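Local structure of putative nuclease YbcO (Escherichia coli K-12, 3G27) at residues V15-V20 against H58-R63; G19-N24 against I52-C57; D47-I52 against E79-T84. The protein is predicted to be a nuclease, a small prophage-encoded protein that binds zinc through four cysteines. All coordinates share one frame; numbering follows the deposited sequence. Where two conformers were deposited one is given.

How the contacts relate
The three contacts sit round one strand-and-helix core. Contacts 1 and 2, with centres about 6 Å apart, share Gly-19 and Val-20 and hold one metal-binding loop against helix 55-61 and the strand end before it: contact 2 supplies three of the four zinc cysteines, and contact 1 packs the loop's apolar residues farther along the helix. Both touch the calcium ion. Contact 3, its centre about 13 Å from that of contact 1, lies on the other side of the chain's centre, where strand 50-53 meets helix 70-90. It shares Ile-52 with contact 2, and its Ala-50 side chain lies about 4 Å from that of His-32, the predicted proton acceptor. Val-15 CG2 and Thr-51 CG2, 3.6 Å apart, join contacts 1 and 3.

Contact 1 of 3, residues V15-V20 against H58-R63; sequences VRIPGV and HDEIDR. With CA (calcium ion), chain C.
Val-15, Ile-17 and Val-20 press a metal-binding loop onto helix 55-61, the helix of an arrangement consistent with the beta-beta-alpha-metal fold of HNH-type nucleases. The tight part is apolar. Val-15 CG1 meets Ile-61 CG2 tip to tip at 3.8 Å, and Ile-17 CD1 comes in 4.1 Å from that same Ile-61 CG2. The Ile-17 methyl CD1 also lies 3.7 Å from Glu-60 CG, the two side chains crossing at about a right angle. Val-20 CG1, placed anti to the backbone N (chi1 172°), reaches Glu-60 CB at 3.9 Å. Branched aliphatic residues suit this place because they offer methyls at several heights. The methylenes of Glu-60 join the apolar surface, while a bend at chi2 (73°) carries the carboxylate off to Thr-65 and the backbone N of Phe-67 and Val-68. The solvent side is made by Arg-16, Pro-18 and Gly-19, which do not touch the helix segment; Gly-19, at a phi of 84° that glycine readily adopts, offers its O to calcium at 2.4 Å. Arg-63 closes the helix in a Schellman motif and forms a salt bridge through NH2 to Glu-60 OE2. Opposite the backbone N of that arginine, Arg-63 NH2 donates to Glu-60 O at 2.9 Å.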
# COMPACT_ATOMS: atom_id res chain seq x y z
N VAL A 15 11.11 1.59 -2.00
CA VAL A 15 10.44 1.14 -3.24
C VAL A 15 11.33 0.08 -3.90
O VAL A 15 10.88 -1.01 -4.22
CB VAL A 15 10.21 2.30 -4.25
CG1 VAL A 15 9.64 1.77 -5.54
CG2 VAL A 15 9.30 3.36 -3.68
N ARG A 16 12.59 0.44 -4.11
CA ARG A 16 13.61 -0.50 -4.58
C ARG A 16 13.24 -1.31 -5.82
O ARG A 16 13.36 -2.54 -5.82
CB ARG A 16 13.98 -1.46 -3.44
CG ARG A 16 13.94 -0.82 -2.05
CD ARG A 16 14.79 -1.59 -1.05
NE ARG A 16 14.35 -1.43 0.33
CZ ARG A 16 13.64 -2.33 0.98
NH1 ARG A 16 13.28 -2.11 2.24
NH2 ARG A 16 13.27 -3.45 0.37
N ILE A 17 12.82 -0.63 -6.89
CA ILE A 17 12.58 -1.30 -8.16
C ILE A 17 13.94 -1.76 -8.68
O ILE A 17 14.88 -0.94 -8.84
CB ILE A 17 11.90 -0.39 -9.21
CG1 ILE A 17 10.53 0.06 -8.71
CG2 ILE A 17 11.77 -1.16 -10.52
CD1 ILE A 17 9.89 1.17 -9.49
N PRO A 18 14.09 -3.05 -8.94
CA PRO A 18 15.39 -3.49 -9.42
C PRO A 18 15.86 -2.74 -10.66
O PRO A 18 15.07 -2.45 -11.54
CB PRO A 18 15.17 -4.97 -9.74
CG PRO A 18 14.06 -5.38 -8.81
CD PRO A 18 13.17 -4.20 -8.74
N GLY A 19 17.15 -2.41 -10.70
CA GLY A 19 17.73 -1.73 -11.84
C GLY A 19 17.51 -0.25 -11.72
O GLY A 19 18.46 0.54 -11.62
N VAL A 20 16.23 0.12 -11.68
CA VAL A 20 15.81 1.50 -11.55
C VAL A 20 16.35 2.20 -10.27
O VAL A 20 16.84 3.33 -10.32
CB VAL A 20 14.22 1.61 -11.64
CG1 VAL A 20 13.77 3.00 -11.31
CG2 VAL A 20 13.70 1.14 -12.99
N HIS A 58 11.31 7.34 -7.51
CA HIS A 58 10.29 8.35 -7.50
C HIS A 58 9.83 8.68 -8.93
O HIS A 58 8.65 8.68 -9.22
CB HIS A 58 10.86 9.58 -6.82
CG HIS A 58 9.88 10.67 -6.60
ND1 HIS A 58 10.27 11.97 -6.35
CD2 HIS A 58 8.52 10.66 -6.55
CE1 HIS A 58 9.19 12.71 -6.15
NE2 HIS A 58 8.12 11.95 -6.28
N ASP A 59 10.77 8.95 -9.83
CA ASP A 59 10.42 9.27 -11.22
C ASP A 59 9.67 8.13 -11.89
O ASP A 59 8.74 8.35 -12.63
CB ASP A 59 11.64 9.65 -12.00
CG ASP A 59 12.26 10.97 -11.54
OD1 ASP A 59 11.55 11.75 -10.88
OD2 ASP A 59 13.45 11.26 -11.87
N GLU A 60 10.05 6.90 -11.58
CA GLU A 60 9.40 5.70 -12.14
C GLU A 60 8.02 5.45 -11.59
O GLU A 60 7.10 5.15 -12.35
CB GLU A 60 10.25 4.46 -11.91
CG GLU A 60 9.74 3.15 -12.58
CD GLU A 60 9.92 3.09 -14.09
OE1 GLU A 60 10.77 3.82 -14.65
OE2 GLU A 60 9.20 2.30 -14.72
N ILE A 61 7.84 5.58 -10.28
CA ILE A 61 6.53 5.33 -9.71
C ILE A 61 5.54 6.41 -10.16
O ILE A 61 4.35 6.13 -10.29
CB ILE A 61 6.53 5.11 -8.15
CG1 ILE A 61 6.85 6.41 -7.37
CG2 ILE A 61 7.43 3.95 -7.77
CD1 ILE A 61 6.69 6.29 -5.81
N ASP A 62 6.02 7.64 -10.40
CA ASP A 62 5.20 8.73 -10.94
C ASP A 62 4.97 8.64 -12.46
O ASP A 62 4.19 9.39 -13.02
CB ASP A 62 5.86 10.08 -10.64
CG ASP A 62 5.69 10.52 -9.19
OD1 ASP A 62 5.13 9.75 -8.39
OD2 ASP A 62 6.12 11.66 -8.87
N ARG A 63 5.65 7.70 -13.12
CA ARG A 63 5.59 7.46 -14.58
C ARG A 63 6.24 8.55 -15.41
O ARG A 63 5.98 8.66 -16.59
CB ARG A 63 4.17 7.13 -15.09
CG ARG A 63 3.38 6.13 -14.24
CD ARG A 63 4.19 4.87 -13.86
NE ARG A 63 4.40 4.01 -15.02
CZ ARG A 63 5.42 3.15 -15.17
NH1 ARG A 63 5.49 2.41 -16.27
NH2 ARG A 63 6.36 3.04 -14.23
CA CA C . 20.43 1.41 -10.55
O HOH W 1 19.42 3.77 -10.80
O HOH W 2 21.97 1.60 -8.76
O HOH W 3 19.94 -0.80 -9.23

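Contact 2 of 3, residues G19-N24 against I52-C57; sequences GVCNGN and IACSAC. With ZN (zinc ion), chain B; CA (calcium ion), chain C.
A chi1 of -159° swings Cys-21 SG away from its own N toward the zinc ion, and a chi1 of 71° tucks Cys-54 SG between its N and carbonyl carbon, where it faces the same ion. Cys-21 SG and Cys-54 SG bind zinc at 2.3 Å, Cys-57 SG binds it at 2.4 Å, and Cys-13 completes a four-cysteine site in which Cys-54 and Cys-57 form a CxxC pair. Two nearly straight backbone bonds reach Cys-54 SG, from Asn-22 N at 3.5 Å and from Cys-57 N at 3.3 Å. The second is an N-cap bond, and together they probably help stabilise thiolate charge. Asparagine suits the place of Asn-22 because its OD1 accepts from Asn-24 N at 2.9 Å, an Asx turn, while Asn-22 ND2 lies 3.0 Å from Ser-55 OG. Ala-56 CB is tight against Val-20 O, 3.0 Å away, which suits a residue with no more than a methyl. Away from the zinc, Cys-21 O joins Gly-19 O and three waters round calcium. The site thus clasps the loop to the junction where strand 50-53, paired with strand 29-32, gives way to helix 55-61.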
# COMPACT_ATOMS: atom_id res chain seq x y z
N GLY A 19 17.15 -2.41 -10.70
CA GLY A 19 17.73 -1.73 -11.84
C GLY A 19 17.51 -0.25 -11.72
O GLY A 19 18.46 0.54 -11.62
N VAL A 20 16.23 0.12 -11.68
CA VAL A 20 15.81 1.50 -11.55
C VAL A 20 16.35 2.20 -10.27
O VAL A 20 16.84 3.33 -10.32
CB VAL A 20 14.22 1.61 -11.64
CG1 VAL A 20 13.77 3.00 -11.31
CG2 VAL A 20 13.70 1.14 -12.99
N CYS A 21 16.26 1.51 -9.15
CA CYS A 21 16.72 2.06 -7.89
C CYS A 21 18.15 2.51 -8.02
O CYS A 21 18.98 1.79 -8.59
CB CYS A 21 16.62 1.03 -6.75
SG CYS A 21 16.58 1.78 -5.03
N ASN A 22 18.46 3.67 -7.46
CA ASN A 22 19.84 4.07 -7.33
C ASN A 22 20.48 3.66 -5.98
O ASN A 22 21.67 3.71 -5.82
CB ASN A 22 20.06 5.56 -7.67
CG ASN A 22 19.38 6.52 -6.70
OD1 ASN A 22 19.32 6.29 -5.49
ND2 ASN A 22 18.89 7.61 -7.23
N GLY A 23 19.66 3.28 -5.01
CA GLY A 23 20.16 2.86 -3.71
C GLY A 23 20.87 3.92 -2.88
O GLY A 23 21.60 3.58 -1.93
N ASN A 24 20.68 5.18 -3.22
CA ASN A 24 21.42 6.26 -2.61
C ASN A 24 20.48 7.08 -1.73
O ASN A 24 19.71 7.91 -2.22
CB ASN A 24 22.10 7.12 -3.67
CG ASN A 24 23.01 8.15 -3.09
OD1 ASN A 24 23.17 8.27 -1.86
ND2 ASN A 24 23.61 8.93 -3.96
N ILE A 52 9.00 6.53 1.09
CA ILE A 52 10.38 7.00 0.94
C ILE A 52 10.83 6.39 -0.38
O ILE A 52 10.67 5.19 -0.60
CB ILE A 52 11.33 6.45 2.07
CG1 ILE A 52 10.79 6.74 3.50
CG2 ILE A 52 12.69 7.03 1.95
CD1 ILE A 52 11.44 5.86 4.59
N ALA A 53 11.36 7.22 -1.26
CA ALA A 53 11.77 6.76 -2.56
C ALA A 53 13.00 7.56 -2.95
O ALA A 53 13.04 8.75 -2.71
CB ALA A 53 10.63 6.97 -3.58
N CYS A 54 14.00 6.88 -3.50
CA CYS A 54 15.16 7.52 -4.14
C CYS A 54 14.70 8.21 -5.39
O CYS A 54 13.61 7.95 -5.87
CB CYS A 54 16.23 6.51 -4.51
SG CYS A 54 15.79 5.40 -5.93
N SER A 55 15.54 9.09 -5.93
CA SER A 55 15.16 9.96 -7.02
C SER A 55 14.67 9.18 -8.25
O SER A 55 13.71 9.57 -8.91
CB SER A 55 16.31 10.90 -7.39
OG SER A 55 17.53 10.21 -7.65
N ALA A 56 15.33 8.06 -8.51
CA ALA A 56 15.03 7.19 -9.65
C ALA A 56 13.71 6.48 -9.49
O ALA A 56 12.88 6.43 -10.39
CB ALA A 56 16.14 6.18 -9.81
N CYS A 57 13.51 5.88 -8.33
CA CYS A 57 12.26 5.17 -8.07
C CYS A 57 11.09 6.14 -8.04
O CYS A 57 10.02 5.85 -8.51
CB CYS A 57 12.36 4.39 -6.75
SG CYS A 57 13.28 2.87 -6.90
ZN ZN B . 14.89 3.37 -5.21
CA CA C . 20.43 1.41 -10.55
O HOH W 1 19.42 3.77 -10.80
O HOH W 2 21.97 1.60 -8.76
O HOH W 3 19.94 -0.80 -9.23

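Contact 3 of 3, residues D47-I52 against E79-T84; sequences DLIATI and EGMART
Thr-84 OG1 is held by two partners: it accepts the N-H of Ile-52 N at 3.2 Å (166°) and donates to Gly-80 O at 2.7 Å. It thereby fastens strand 50-53, the second strand of what resembles a beta-beta-alpha-metal nuclease core, to helix 70-90. The torsion chi1 of -55° puts Thr-84 OG1 beside its own backbone N, from where it leans back over the preceding helical turn. Gly-80 O also receives the ordinary helical bond from Thr-84 N at 2.9 Å, and the two donors approach it from opposite faces of its plane. Threonine suits this place, since its hydroxyl can take the N-H of buried Ile-52 while still donating to a carbonyl one turn back in its own helix.

The strand runs across the helix at 79°, with segment axes 6.4 Å apart at their closest. The closeness is consistent with a glycine at Gly-80, which has no side chain on the face turned to the strand; Thr-51 CA and Met-81 CA are 4.2 Å apart.

Next to the glycine, selenomethionine Met-81 supplies a long, flexible apolar arm. Met-81 CG passes 3.5 Å from Ala-50 O, and beyond it the chain bends, leaving Met-81 SE 4.0 Å from Ile-49 CG2, with the two side chains side by side and pointing the same way. Ile-49, the centre of an inverse gamma turn, also packs on Leu-89 of the second subunit, and Met-81 meets Met-81 of that subunit, so this end of the contact feeds into the dimer interface. On the strand's other face Ala-50 touches Leu-30; in the loop before the strand, Asp-47 OD1 is hydrogen-bonded to NE2 of His-32, the predicted proton acceptor. Past the hydroxyl, apolar packing resumes: Ile-52 CG1 lies 3.8 Å from Thr-84 CG2.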
# COMPACT_ATOMS: atom_id res chain seq x y z
N ASP A 47 0.42 12.88 3.40
CA ASP A 47 1.81 12.37 3.53
C ASP A 47 1.88 10.94 4.06
O ASP A 47 2.89 10.26 3.87
CB ASP A 47 2.64 13.26 4.46
CG ASP A 47 2.90 14.66 3.88
OD1 ASP A 47 2.77 14.88 2.65
OD2 ASP A 47 3.25 15.55 4.69
N LEU A 48 0.82 10.51 4.76
CA LEU A 48 0.65 9.12 5.16
C LEU A 48 0.67 8.23 3.93
O LEU A 48 1.34 7.21 3.91
CB LEU A 48 -0.66 8.96 5.95
CG LEU A 48 -0.95 7.57 6.53
CD1 LEU A 48 0.04 7.23 7.66
CD2 LEU A 48 -2.43 7.39 6.97
N ILE A 49 -0.05 8.64 2.89
CA ILE A 49 -0.20 7.86 1.67
C ILE A 49 0.98 8.19 0.74
O ILE A 49 0.83 8.76 -0.35
CB ILE A 49 -1.59 8.09 1.02
CG1 ILE A 49 -2.72 7.48 1.87
CG2 ILE A 49 -1.67 7.40 -0.35
CD1 ILE A 49 -2.81 7.95 3.26
N ALA A 50 2.16 7.82 1.21
CA ALA A 50 3.43 8.15 0.56
C ALA A 50 4.49 7.12 0.96
O ALA A 50 4.33 6.41 1.97
CB ALA A 50 3.88 9.56 0.94
N THR A 51 5.54 7.03 0.15
CA THR A 51 6.70 6.17 0.42
C THR A 51 7.99 6.97 0.32
O THR A 51 8.07 7.94 -0.40
CB THR A 51 6.76 4.98 -0.58
OG1 THR A 51 7.84 4.10 -0.20
CG2 THR A 51 6.93 5.46 -2.05
N ILE A 52 9.00 6.53 1.09
CA ILE A 52 10.38 7.00 0.94
C ILE A 52 10.83 6.39 -0.38
O ILE A 52 10.67 5.19 -0.60
CB ILE A 52 11.33 6.45 2.07
CG1 ILE A 52 10.79 6.74 3.50
CG2 ILE A 52 12.69 7.03 1.95
CD1 ILE A 52 11.44 5.86 4.59
N GLU A 79 4.02 -1.30 -1.78
CA GLU A 79 4.91 -2.06 -0.87
C GLU A 79 5.84 -1.12 -0.11
O GLU A 79 6.04 -1.27 1.09
CB GLU A 79 5.74 -3.07 -1.65
CG GLU A 79 5.78 -4.46 -1.08
CD GLU A 79 6.08 -5.49 -2.16
OE1 GLU A 79 5.47 -6.59 -2.13
OE2 GLU A 79 6.90 -5.19 -3.06
N GLY A 80 6.39 -0.13 -0.81
CA GLY A 80 7.22 0.90 -0.23
C GLY A 80 6.48 1.75 0.76
O GLY A 80 7.01 2.09 1.81
N MSE A 81 5.23 2.09 0.43
CA MSE A 81 4.35 2.83 1.34
C MSE A 81 4.14 2.09 2.67
O MSE A 81 4.23 2.68 3.74
CB MSE A 81 3.00 3.10 0.67
CG MSE A 81 1.99 3.78 1.60
SE MSE A 81 0.25 4.05 0.76
CE MSE A 81 -0.41 2.23 0.86
N ALA A 82 3.86 0.79 2.58
CA ALA A 82 3.62 -0.05 3.76
C ALA A 82 4.88 -0.16 4.63
O ALA A 82 4.83 -0.04 5.85
CB ALA A 82 3.13 -1.42 3.34
N ARG A 83 6.02 -0.36 4.00
CA ARG A 83 7.32 -0.34 4.70
C ARG A 83 7.62 0.99 5.39
O ARG A 83 8.04 1.01 6.55
CB ARG A 83 8.42 -0.67 3.73
CG ARG A 83 8.31 -2.05 3.13
CD ARG A 83 9.55 -2.36 2.28
NE ARG A 83 9.32 -3.55 1.48
CZ ARG A 83 9.51 -3.64 0.16
NH1 ARG A 83 9.97 -2.62 -0.56
NH2 ARG A 83 9.25 -4.80 -0.44
N THR A 84 7.40 2.09 4.68
CA THR A 84 7.51 3.45 5.23
C THR A 84 6.63 3.71 6.44
O THR A 84 7.10 4.25 7.44
CB THR A 84 7.15 4.47 4.17
OG1 THR A 84 7.99 4.24 3.02
CG2 THR A 84 7.33 5.89 4.67